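Local coordinates for protein processed glycerol phosphate lipoteichoic acid synthase 2 (Bacillus subtilis, PDB 2W8D) that belongs by sequence to the sulfatase family of the alkaline phosphatase clan and binds a magnesium ion, at residues Asp19-Val24 / Ile317-Gly322; Val34-Leu39 / Val311-Thr316; Phe70-Phe75 / Ser333-Lys338. All coordinates share one frame; numbering follows the deposited sequence.

Contact 1. Residues Asp19-Val24 / Ile317-Gly322; sequences DVPNNV and ILHLLG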
loop_
_atom_site.group_PDB
_atom_site.type_symbol
_atom_site.label_atom_id
_atom_site.label_comp_id
_atom_site.label_asym_id
_atom_site.label_seq_id
_atom_site.Cartn_x
_atom_site.Cartn_y
_atom_site.Cartn_z
ATOM N N ASP A 19 -8.632 -4.167 17.690
ATOM C CA ASP A 19 -8.082 -5.499 17.767
ATOM C C ASP A 19 -6.676 -5.391 18.382
ATOM O O ASP A 19 -5.756 -4.852 17.755
ATOM C CB ASP A 19 -8.102 -6.162 16.370
ATOM C CG ASP A 19 -9.535 -6.226 15.746
ATOM O OD1 ASP A 19 -10.530 -6.518 16.458
ATOM O OD2 ASP A 19 -9.663 -5.996 14.521
ATOM N N VAL A 20 -6.535 -5.882 19.620
ATOM C CA VAL A 20 -5.305 -5.711 20.428
ATOM C C VAL A 20 -4.081 -6.440 19.823
ATOM O O VAL A 20 -4.254 -7.390 19.063
ATOM C CB VAL A 20 -5.507 -6.138 21.923
ATOM C CG1 VAL A 20 -6.718 -5.463 22.527
ATOM C CG2 VAL A 20 -5.629 -7.637 22.040
ATOM N N PRO A 21 -2.850 -5.984 20.155
ATOM C CA PRO A 21 -1.610 -6.529 19.573
ATOM C C PRO A 21 -1.190 -7.924 20.061
ATOM O O PRO A 21 -1.377 -8.259 21.224
ATOM C CB PRO A 21 -0.546 -5.507 19.987
ATOM C CG PRO A 21 -1.310 -4.273 20.431
ATOM C CD PRO A 21 -2.577 -4.797 20.996
ATOM N N ASN A 22 -0.633 -8.711 19.135
ATOM C CA ASN A 22 0.029 -9.995 19.378
ATOM C C ASN A 22 1.375 -9.748 20.105
ATOM O O ASN A 22 2.275 -9.129 19.520
ATOM C CB ASN A 22 0.263 -10.632 18.001
ATOM C CG ASN A 22 0.760 -12.084 18.061
ATOM O OD1 ASN A 22 1.270 -12.571 19.082
ATOM N ND2 ASN A 22 0.641 -12.773 16.924
ATOM N N ASN A 23 1.531 -10.203 21.359
ATOM C CA ASN A 23 2.817 -9.966 22.041
ATOM C C ASN A 23 4.000 -10.764 21.494
ATOM O O ASN A 23 5.146 -10.466 21.815
ATOM C CB ASN A 23 2.764 -10.059 23.577
ATOM C CG ASN A 23 3.896 -9.229 24.256
ATOM O OD1 ASN A 23 4.380 -8.228 23.687
ATOM N ND2 ASN A 23 4.322 -9.647 25.468
ATOM N N VAL A 24 3.727 -11.761 20.660
ATOM C CA VAL A 24 4.786 -12.395 19.885
ATOM C C VAL A 24 5.469 -11.360 18.990
ATOM O O VAL A 24 6.661 -11.486 18.685
ATOM C CB VAL A 24 4.245 -13.545 19.018
ATOM C CG1 VAL A 24 5.264 -13.969 17.959
ATOM C CG2 VAL A 24 3.856 -14.735 19.907
ATOM N N ILE A 317 2.342 -2.078 11.343
ATOM C CA ILE A 317 3.659 -1.481 11.424
ATOM C C ILE A 317 3.877 -0.782 12.737
ATOM O O ILE A 317 4.906 -0.965 13.367
ATOM C CB ILE A 317 3.865 -0.479 10.295
ATOM C CG1 ILE A 317 3.706 -1.196 8.948
ATOM C CG2 ILE A 317 5.229 0.217 10.417
ATOM C CD1 ILE A 317 4.476 -2.515 8.859
ATOM N N LEU A 318 2.907 0.020 13.154
ATOM C CA LEU A 318 3.002 0.731 14.417
ATOM C C LEU A 318 3.166 -0.252 15.574
ATOM O O LEU A 318 4.027 -0.070 16.424
ATOM C CB LEU A 318 1.781 1.627 14.610
ATOM C CG LEU A 318 1.906 3.151 14.604
ATOM C CD1 LEU A 318 3.271 3.736 14.172
ATOM C CD2 LEU A 318 0.760 3.767 13.855
ATOM N N HIS A 319 2.365 -1.315 15.558
ATOM C CA HIS A 319 2.448 -2.378 16.551
ATOM C C HIS A 319 3.816 -3.022 16.584
ATOM O O HIS A 319 4.375 -3.179 17.662
ATOM C CB HIS A 319 1.313 -3.406 16.394
ATOM C CG HIS A 319 -0.024 -2.864 16.801
ATOM N ND1 HIS A 319 -1.203 -3.562 16.637
ATOM C CD2 HIS A 319 -0.371 -1.665 17.339
ATOM C CE1 HIS A 319 -2.213 -2.827 17.065
ATOM N NE2 HIS A 319 -1.734 -1.673 17.501
ATOM N N LEU A 320 4.365 -3.338 15.412
ATOM C CA LEU A 320 5.725 -3.879 15.323
ATOM C C LEU A 320 6.736 -2.936 16.006
ATOM O O LEU A 320 7.684 -3.398 16.649
ATOM C CB LEU A 320 6.129 -4.152 13.871
ATOM C CG LEU A 320 5.670 -5.472 13.221
ATOM C CD1 LEU A 320 5.812 -5.414 11.705
ATOM C CD2 LEU A 320 6.424 -6.672 13.762
ATOM N N LEU A 321 6.498 -1.627 15.904
ATOM C CA LEU A 321 7.398 -0.625 16.497
ATOM C C LEU A 321 7.121 -0.364 17.968
ATOM O O LEU A 321 7.770 0.473 18.601
ATOM C CB LEU A 321 7.306 0.691 15.726
ATOM C CG LEU A 321 7.776 0.753 14.277
ATOM C CD1 LEU A 321 7.309 2.072 13.679
ATOM C CD2 LEU A 321 9.288 0.657 14.219
ATOM N N GLY A 322 6.152 -1.073 18.521
ATOM C CA GLY A 322 5.851 -0.912 19.939
ATOM C C GLY A 322 4.960 0.279 20.231
ATOM O O GLY A 322 4.883 0.713 21.363
#

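Contact 2. Residues Val34-Leu39 / Val311-Thr316; sequences VIYVSL and VDVAPT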
loop_
_atom_site.group_PDB
_atom_site.type_symbol
_atom_site.label_atom_id
_atom_site.label_comp_id
_atom_site.label_asym_id
_atom_site.label_seq_id
_atom_site.Cartn_x
_atom_site.Cartn_y
_atom_site.Cartn_z
ATOM N N VAL A 34 11.766 2.750 9.128
ATOM C CA VAL A 34 10.748 2.195 8.286
ATOM C C VAL A 34 11.076 2.686 6.880
ATOM O O VAL A 34 11.380 3.868 6.684
ATOM C CB VAL A 34 9.313 2.698 8.697
ATOM C CG1 VAL A 34 8.212 2.177 7.709
ATOM C CG2 VAL A 34 8.995 2.353 10.156
ATOM N N ILE A 35 11.007 1.770 5.910
ATOM C CA ILE A 35 11.169 2.091 4.500
ATOM C C ILE A 35 9.941 1.500 3.767
ATOM O O ILE A 35 9.791 0.283 3.665
ATOM C CB ILE A 35 12.493 1.475 3.943
ATOM C CG1 ILE A 35 13.741 2.088 4.609
ATOM C CG2 ILE A 35 12.566 1.609 2.426
ATOM C CD1 ILE A 35 15.064 1.341 4.325
ATOM N N TYR A 36 9.045 2.350 3.281
ATOM C CA TYR A 36 7.938 1.848 2.498
ATOM C C TYR A 36 8.359 1.897 1.046
ATOM O O TYR A 36 9.032 2.851 0.627
ATOM C CB TYR A 36 6.683 2.730 2.673
ATOM C CG TYR A 36 5.763 2.380 3.794
ATOM C CD1 TYR A 36 5.960 2.883 5.073
ATOM C CD2 TYR A 36 4.627 1.610 3.559
ATOM C CE1 TYR A 36 5.066 2.603 6.118
ATOM C CE2 TYR A 36 3.721 1.317 4.595
ATOM C CZ TYR A 36 3.963 1.820 5.872
ATOM O OH TYR A 36 3.082 1.527 6.884
ATOM N N VAL A 37 7.932 0.906 0.275
ATOM C CA VAL A 37 8.052 0.913 -1.186
ATOM C C VAL A 37 6.714 0.618 -1.839
ATOM O O VAL A 37 6.137 -0.436 -1.618
ATOM C CB VAL A 37 9.049 -0.135 -1.721
ATOM C CG1 VAL A 37 9.176 0.017 -3.226
ATOM C CG2 VAL A 37 10.420 0.008 -1.000
ATOM N N SER A 38 6.225 1.564 -2.631
ATOM C CA SER A 38 5.026 1.385 -3.409
ATOM C C SER A 38 5.402 0.808 -4.760
ATOM O O SER A 38 6.053 1.475 -5.564
ATOM C CB SER A 38 4.329 2.743 -3.584
ATOM O OG SER A 38 3.352 2.711 -4.610
ATOM N N LEU A 39 4.975 -0.436 -5.001
ATOM C CA LEU A 39 5.246 -1.215 -6.226
ATOM C C LEU A 39 4.156 -0.970 -7.238
ATOM O O LEU A 39 3.082 -1.596 -7.175
ATOM C CB LEU A 39 5.259 -2.693 -5.880
ATOM C CG LEU A 39 6.260 -3.100 -4.799
ATOM C CD1 LEU A 39 6.102 -4.547 -4.406
ATOM C CD2 LEU A 39 7.692 -2.844 -5.259
ATOM N N VAL A 311 -5.863 -0.507 4.619
ATOM C CA VAL A 311 -6.028 0.256 5.877
ATOM C C VAL A 311 -5.445 -0.508 7.085
ATOM O O VAL A 311 -5.253 0.060 8.177
ATOM C CB VAL A 311 -7.516 0.657 6.161
ATOM C CG1 VAL A 311 -8.050 1.717 5.134
ATOM C CG2 VAL A 311 -8.408 -0.556 6.211
ATOM N N ASP A 312 -5.160 -1.795 6.882
ATOM C CA ASP A 312 -4.573 -2.612 7.931
ATOM C C ASP A 312 -3.053 -2.451 8.071
ATOM O O ASP A 312 -2.504 -2.838 9.089
ATOM C CB ASP A 312 -4.896 -4.097 7.720
ATOM C CG ASP A 312 -6.389 -4.378 7.606
ATOM O OD1 ASP A 312 -7.206 -3.623 8.162
ATOM O OD2 ASP A 312 -6.740 -5.404 7.007
ATOM N N VAL A 313 -2.374 -1.897 7.069
ATOM C CA VAL A 313 -0.904 -1.815 7.118
ATOM C C VAL A 313 -0.355 -0.949 8.261
ATOM O O VAL A 313 0.549 -1.377 8.993
ATOM C CB VAL A 313 -0.275 -1.398 5.758
ATOM C CG1 VAL A 313 1.272 -1.483 5.794
ATOM C CG2 VAL A 313 -0.765 -2.286 4.666
ATOM N N ALA A 314 -0.911 0.238 8.429
ATOM C CA ALA A 314 -0.369 1.228 9.371
ATOM C C ALA A 314 -0.328 0.727 10.817
ATOM O O ALA A 314 0.697 0.895 11.471
ATOM C CB ALA A 314 -1.123 2.589 9.274
ATOM N N PRO A 315 -1.446 0.121 11.315
ATOM C CA PRO A 315 -1.416 -0.497 12.665
ATOM C C PRO A 315 -0.548 -1.740 12.788
ATOM O O PRO A 315 -0.085 -2.051 13.881
ATOM C CB PRO A 315 -2.874 -0.876 12.924
ATOM C CG PRO A 315 -3.605 -0.696 11.570
ATOM C CD PRO A 315 -2.834 0.334 10.842
ATOM N N THR A 316 -0.332 -2.471 11.704
ATOM C CA THR A 316 0.536 -3.627 11.773
ATOM C C THR A 316 1.933 -3.085 12.109
ATOM O O THR A 316 2.588 -3.536 13.064
ATOM C CB THR A 316 0.510 -4.426 10.417
ATOM O OG1 THR A 316 -0.852 -4.720 10.031
ATOM C CG2 THR A 316 1.280 -5.697 10.520
#

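Contact 3. Residues Phe70-Phe75 / Ser333-Lys338; sequences FYFDNF and SDILSK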
loop_
_atom_site.group_PDB
_atom_site.type_symbol
_atom_site.label_atom_id
_atom_site.label_comp_id
_atom_site.label_asym_id
_atom_site.label_seq_id
_atom_site.Cartn_x
_atom_site.Cartn_y
_atom_site.Cartn_z
ATOM N N PHE A 70 7.677 -11.625 6.018
ATOM C CA PHE A 70 6.229 -11.765 6.075
ATOM C C PHE A 70 5.742 -11.511 4.682
ATOM O O PHE A 70 6.049 -10.465 4.101
ATOM C CB PHE A 70 5.540 -10.704 6.923
ATOM C CG PHE A 70 5.792 -10.792 8.410
ATOM C CD1 PHE A 70 5.003 -11.587 9.216
ATOM C CD2 PHE A 70 6.736 -9.976 9.012
ATOM C CE1 PHE A 70 5.195 -11.618 10.574
ATOM C CE2 PHE A 70 6.929 -9.992 10.372
ATOM C CZ PHE A 70 6.163 -10.813 11.155
ATOM N N TYR A 71 4.985 -12.455 4.144
ATOM C CA TYR A 71 4.306 -12.245 2.879
ATOM C C TYR A 71 2.817 -12.549 3.087
ATOM O O TYR A 71 2.482 -13.538 3.736
ATOM C CB TYR A 71 4.903 -13.139 1.785
ATOM C CG TYR A 71 4.117 -13.076 0.485
ATOM C CD1 TYR A 71 3.998 -11.866 -0.204
ATOM C CD2 TYR A 71 3.476 -14.204 -0.032
ATOM C CE1 TYR A 71 3.282 -11.784 -1.378
ATOM C CE2 TYR A 71 2.722 -14.134 -1.223
ATOM C CZ TYR A 71 2.636 -12.914 -1.877
ATOM O OH TYR A 71 1.912 -12.781 -3.040
ATOM N N PHE A 72 1.957 -11.675 2.560
ATOM C CA PHE A 72 0.511 -11.769 2.693
ATOM C C PHE A 72 -0.092 -11.951 1.297
ATOM O O PHE A 72 -0.043 -11.023 0.472
ATOM C CB PHE A 72 -0.063 -10.492 3.346
ATOM C CG PHE A 72 0.624 -10.094 4.645
ATOM C CD1 PHE A 72 0.060 -10.409 5.878
ATOM C CD2 PHE A 72 1.823 -9.401 4.631
ATOM C CE1 PHE A 72 0.687 -10.046 7.068
ATOM C CE2 PHE A 72 2.452 -9.034 5.822
ATOM C CZ PHE A 72 1.878 -9.360 7.038
ATOM N N ASP A 73 -0.668 -13.138 1.048
ATOM C CA ASP A 73 -1.203 -13.519 -0.261
ATOM C C ASP A 73 -2.733 -13.304 -0.430
ATOM O O ASP A 73 -3.310 -13.544 -1.513
ATOM C CB ASP A 73 -0.792 -14.967 -0.582
ATOM C CG ASP A 73 -1.398 -15.973 0.381
ATOM O OD1 ASP A 73 -1.556 -15.698 1.581
ATOM O OD2 ASP A 73 -1.726 -17.070 -0.053
ATOM N N ASN A 74 -3.379 -12.864 0.639
ATOM C CA ASN A 74 -4.761 -12.430 0.576
ATOM C C ASN A 74 -4.936 -10.965 1.038
ATOM O O ASN A 74 -5.787 -10.642 1.854
ATOM C CB ASN A 74 -5.630 -13.374 1.376
ATOM C CG ASN A 74 -5.683 -14.743 0.786
ATOM O OD1 ASN A 74 -5.862 -14.911 -0.425
ATOM N ND2 ASN A 74 -5.559 -15.740 1.632
ATOM N N PHE A 75 -4.109 -10.092 0.487
ATOM C CA PHE A 75 -4.108 -8.686 0.833
ATOM C C PHE A 75 -4.632 -7.912 -0.382
ATOM O O PHE A 75 -4.222 -8.164 -1.491
ATOM C CB PHE A 75 -2.685 -8.257 1.229
ATOM C CG PHE A 75 -2.526 -6.787 1.414
ATOM C CD1 PHE A 75 -2.874 -6.177 2.616
ATOM C CD2 PHE A 75 -2.023 -6.009 0.393
ATOM C CE1 PHE A 75 -2.729 -4.807 2.791
ATOM C CE2 PHE A 75 -1.876 -4.626 0.546
ATOM C CZ PHE A 75 -2.225 -4.028 1.727
ATOM N N SER A 333 -7.153 -2.825 10.925
ATOM C CA SER A 333 -6.963 -3.760 12.005
ATOM C C SER A 333 -5.601 -4.416 11.797
ATOM O O SER A 333 -5.325 -4.899 10.727
ATOM C CB SER A 333 -8.109 -4.779 11.964
ATOM O OG SER A 333 -7.832 -5.905 12.778
ATOM N N ASP A 334 -4.732 -4.346 12.802
ATOM C CA ASP A 334 -3.428 -5.015 12.793
ATOM C C ASP A 334 -3.573 -6.455 12.298
ATOM O O ASP A 334 -4.274 -7.264 12.904
ATOM C CB ASP A 334 -2.841 -4.979 14.210
ATOM C CG ASP A 334 -1.540 -5.780 14.362
ATOM O OD1 ASP A 334 -0.966 -6.295 13.392
ATOM O OD2 ASP A 334 -1.079 -5.911 15.496
ATOM N N ILE A 335 -2.901 -6.766 11.199
ATOM C CA ILE A 335 -2.987 -8.092 10.607
ATOM C C ILE A 335 -2.427 -9.158 11.531
ATOM O O ILE A 335 -2.926 -10.274 11.558
ATOM C CB ILE A 335 -2.321 -8.153 9.190
ATOM C CG1 ILE A 335 -2.807 -6.989 8.334
ATOM C CG2 ILE A 335 -2.673 -9.463 8.460
ATOM C CD1 ILE A 335 -1.986 -6.736 7.063
ATOM N N LEU A 336 -1.410 -8.815 12.324
ATOM C CA LEU A 336 -0.794 -9.821 13.207
ATOM C C LEU A 336 -1.597 -10.056 14.475
ATOM O O LEU A 336 -1.283 -10.950 15.230
ATOM C CB LEU A 336 0.671 -9.468 13.537
ATOM C CG LEU A 336 1.502 -9.310 12.260
ATOM C CD1 LEU A 336 2.949 -8.901 12.553
ATOM C CD2 LEU A 336 1.417 -10.601 11.409
ATOM N N SER A 337 -2.629 -9.253 14.706
ATOM C CA SER A 337 -3.486 -9.415 15.878
ATOM C C SER A 337 -4.329 -10.686 15.819
ATOM O O SER A 337 -4.868 -11.032 14.755
ATOM C CB SER A 337 -4.416 -8.218 16.025
ATOM O OG SER A 337 -5.372 -8.452 17.041
ATOM N N LYS A 338 -4.469 -11.362 16.962
ATOM C CA LYS A 338 -5.336 -12.543 17.042
ATOM C C LYS A 338 -6.781 -12.240 16.616
ATOM O O LYS A 338 -7.409 -13.052 15.938
ATOM C CB LYS A 338 -5.317 -13.171 18.445
ATOM C CG LYS A 338 -4.248 -14.245 18.670
ATOM C CD LYS A 338 -2.943 -13.620 19.190
ATOM C CE LYS A 338 -2.069 -14.602 20.014
ATOM N NZ LYS A 338 -1.191 -15.452 19.159
#

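Contact 1. Residues Asp19-Val24 / Ile317-Gly322
Pro21 sets its CG over one face of the His319 imidazole, and this pairing of a proline ring with an aromatic face makes up most of the contact. Pro21 CG is 3.8 Å from the centroid of the His319 ring and only 10° off the ring normal, which meets the definition of a CH-pi contact. The methylene is centred over the ring, since the same carbon lies 3.8 Å from His319 CE1 and 3.9 Å from His319 NE2. Pro21 CB follows at one side, 3.9 Å from His319 ND1, and the two side chains cross at about a right angle. A second approach is at the ring edge, where the carbonyl oxygen Asp19 O comes within 4.1 Å of His319 CE1, near the ring plane. With CG anti to the carbonyl carbon (chi1 -71°), the His319 side chain is carried off the helix toward the loop. Hydrogen bonds of ND1 to Asp334 OD2 and of NE2 to Thr325 OG1 satisfy both nitrogens and hold the ring's rotation while the proline takes one face. The helix carrying His319 stops just afterwards at Gly322, whose positive phi of 82° and whose bond from N to His319 O belong to a Schellman motif. Here a proline-on-histidine CH-pi contact joins the loop after helix 6-17 to the Schellman-capped C-terminal end of helix 313-320.

Contact 2. Residues Val34-Leu39 / Val311-Thr316
Strand 33-39 of the main sheet, at the heart of this alkaline-phosphatase-like alpha/beta domain, here faces helix 313-320. Between residues 34-39 and 311-316 the contact is carried by one side chain of the strand, Tyr36. Tyr36 points from the strand toward the helix and Val313 points back, the two side chains coming from opposite directions with Tyr36 CA 10.6 Å from Val313 CA. The touching is done by the far end of the ring: Val313 CG1 lies 3.7 Å from Tyr36 OH and 3.9 Å from Tyr36 CE2. That methyl sits at the ring edge, near its plane, and is anti to the Val313 backbone N (chi1 -173°), which presents it to the tyrosine. A looser approach, Tyr36 OH to Ala314 CA, is 4.3 Å. No hydrogen bond crosses, and the evidence is for van der Waals packing among three buried residues. Thr316 OG1 donates to Asp312 O at 2.7 Å, while the Asp312 carboxylate forms a salt bridge with Arg341. Val254 and Tyr256 of the neighbouring strand 251-257 also touch the Tyr36 side chain. Such a layer of helix laid on a central, largely parallel sheet is the construction of the alkaline phosphatase clan.

Contact 3. Residues Phe70-Phe75 / Ser333-Lys338
Ile335, Leu336 and Phe72 lose the most surface here, 58, 55 and 55 Å² respectively, and they meet as hydrocarbon with no hydrogen bond across. The closest approach is from Ile335 CG2 to Phe72 CE1 at 3.7 Å, with Phe72 CD1 next at 3.9 Å from the same methyl. This branch is anti to the Ile335 backbone N, whereas CG1 stands beside that nitrogen (chi1 -48°), and so it is the short branch that meets the phenyl, at an oblique angle to its plane. Both methyls of Leu336 lie against the CE1/CZ end of Phe70: Leu336 CD1 is 4.0 Å from Phe70 CZ, and Leu336 CD2 is 4.0 Å from Phe70 CE1. The leucine and this second phenylalanine advance from opposite directions. Leu336 CD2 in addition reaches the edge of the Phe72 ring, near the ring plane, 4.4 Å from Phe72 CE1. Phe70 and Phe72, two residues apart on strand 70-76, lie on the same side, and Tyr71 between them points elsewhere. The strand belongs to the mixed sheet of the alkaline-phosphatase-like domain, paired antiparallel with strand 292-296, and Ile294 packs against both phenylalanines. Opposite them, the loop after helix 313-320 is shaped by a type I beta turn from Asp334 to Ser337, closed by Ser337 N to Asp334 O at 3.1 Å. Asp334 OD1 additionally accepts from Leu336 N at 2.8 Å in an Asx turn, met from above the carboxylate plane. This is consistent with the two bonds setting the backbone from which Ile335 and Leu336 point toward the strand. Ile335 N is itself hydrogen-bonded to Thr316 OG1 on helix 313-320.

From the N terminus, the chain leaves helix 6-17 through the loop of contact 1, enters strand 33-39 of contact 2, then strand 70-76 of contact 3. Contact 1 closes a loop of 292 intervening residues, and contact 2 closes a shorter one lying wholly within it. Contact 3 crosses both, because its first segment, 70-75, lies inside those two loops while its second, 333-338, lies beyond them, after helix 313-320, which serves contacts 1 and 2. Segment 333-338 also joins the others directly: Ser333 OG lies 2.5 Å from Asp19 OD2, and Ser333 N lies 2.9 Å from Asp312 OD1. Together the three contacts tie the N-terminal loop, helix 313-320 and the loop after it to the main sheet.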